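Translocator protein BipD (Burkholderia pseudomallei, PDB 3NFT) is a virulence factor of the type III secretion system, required for epithelial cell invasion and survival in host cells, and probably regulates secretion of effectors BipB and BipC. Local coordinates at residues G37-R40 with R41-E44. Residues are numbered along the deposited sequence; the frame is centred on the assembly and turned at random. Where two conformers were deposited one is given.
Sequences GVDR and RVPE
In one of its two conformers, D39 caps the N-terminal end of helix 41-56, its OD2 accepting from the backbone N of R41 at 3.1 Å, met from above the carboxylate plane. A chi1 of -173° sets CG opposite the backbone N, turning the carboxylate onto the first turn; a short acidic side chain suits the N-H of R41, while V42 N bonds D39 O. There R41 meets both carboxylate oxygens, with NE 3.0 Å from OD2 and NH2 2.9 Å from OD1, the groups nearly coplanar. This pair lies on the exposed side, beside R34 of helix 30-35.

The tighter side faces the protein. P43, having no N-H to offer, fits the first turn, its CD 3.3 Å from R40 O and its ring against H88 and Y272. R40 O accepts from E44 N, the first i to i+4 bond, and the long R40 and E44 side chains, opposite in charge, pair over the same interval. N276 of helix 244-295 also bonds E44 OE2, linking that helix, a predicted coiled coil, to helix 41-56. The planes of the R40–E44 salt bridge are 49° apart, R40 NE lying 2.8 Å from E44 OE2 and R40 NH2 3.0 Å from E44 OE1.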
loop_
_atom_site.group_PDB
_atom_site.type_symbol
_atom_site.label_atom_id
_atom_site.label_comp_id
_atom_site.label_asym_id
_atom_site.label_seq_id
_atom_site.Cartn_x
_atom_site.Cartn_y
_atom_site.Cartn_z
ATOM N N GLY A 37 21.538 10.716 -5.541
ATOM C CA GLY A 37 21.749 11.752 -4.543
ATOM C C GLY A 37 21.555 11.321 -3.107
ATOM O O GLY A 37 21.617 12.148 -2.195
ATOM N N VAL A 38 21.390 10.020 -2.882
ATOM C CA VAL A 38 21.119 9.483 -1.541
ATOM C C VAL A 38 22.279 8.583 -1.067
ATOM O O VAL A 38 22.589 7.588 -1.699
ATOM C CB VAL A 38 19.785 8.695 -1.547
ATOM C CG1 VAL A 38 19.480 8.089 -0.164
ATOM C CG2 VAL A 38 18.628 9.612 -1.981
ATOM N N ASP A 39 22.914 8.958 0.043
ATOM C CA ASP A 39 24.000 8.190 0.632
ATOM C C ASP A 39 23.882 8.236 2.138
ATOM O O ASP A 39 24.291 9.205 2.768
ATOM C CB ASP A 39 25.358 8.739 0.187
ATOM C CG ASP A 39 26.524 7.871 0.648
ATOM O OD1 ASP A 39 27.662 8.154 0.219
ATOM O OD2 ASP A 39 26.341 6.933 1.455
ATOM N N ARG A 40 23.314 7.175 2.710
ATOM C CA ARG A 40 23.084 7.128 4.140
ATOM C C ARG A 40 24.341 7.167 4.973
ATOM O O ARG A 40 24.300 7.480 6.155
ATOM C CB ARG A 40 22.269 5.891 4.521
ATOM C CG ARG A 40 22.925 4.554 4.132
ATOM C CD ARG A 40 22.100 3.349 4.535
ATOM N NE ARG A 40 22.336 3.040 5.923
ATOM C CZ ARG A 40 22.401 1.826 6.467
ATOM N NH1 ARG A 40 22.224 0.705 5.745
ATOM N NH2 ARG A 40 22.698 1.726 7.747
ATOM N N ARG A 41 25.472 6.772 4.382
ATOM C CA ARG A 41 26.724 6.774 5.111
ATOM C C ARG A 41 27.113 8.186 5.593
ATOM O O ARG A 41 27.793 8.336 6.600
ATOM C CB ARG A 41 27.859 6.176 4.241
ATOM C CG ARG A 41 27.615 4.720 3.772
ATOM C CD ARG A 41 28.640 4.213 2.727
ATOM N NE ARG A 41 28.732 5.179 1.654
ATOM C CZ ARG A 41 29.685 5.185 0.734
ATOM N NH1 ARG A 41 30.611 4.237 0.740
ATOM N NH2 ARG A 41 29.710 6.143 -0.177
ATOM N N VAL A 42 26.699 9.219 4.862
ATOM C CA VAL A 42 27.044 10.577 5.205
ATOM C C VAL A 42 26.449 11.023 6.557
ATOM O O VAL A 42 27.211 11.336 7.475
ATOM C CB VAL A 42 26.672 11.543 4.066
ATOM C CG1 VAL A 42 26.892 12.976 4.451
ATOM C CG2 VAL A 42 27.505 11.235 2.800
ATOM N N PRO A 43 25.099 11.057 6.689
ATOM C CA PRO A 43 24.605 11.410 8.023
ATOM C C PRO A 43 24.971 10.435 9.110
ATOM O O PRO A 43 25.250 10.855 10.232
ATOM C CB PRO A 43 23.097 11.439 7.823
ATOM C CG PRO A 43 22.844 10.520 6.695
ATOM C CD PRO A 43 23.997 10.783 5.765
ATOM N N GLU A 44 25.075 9.143 8.779
ATOM C CA GLU A 44 25.408 8.167 9.787
ATOM C C GLU A 44 26.853 8.359 10.311
ATOM O O GLU A 44 27.097 8.288 11.505
ATOM C CB GLU A 44 25.155 6.746 9.285
ATOM C CG GLU A 44 23.673 6.482 9.166
ATOM C CD GLU A 44 23.313 5.150 8.560
ATOM O OE1 GLU A 44 24.097 4.167 8.714
ATOM O OE2 GLU A 44 22.259 5.079 7.904
#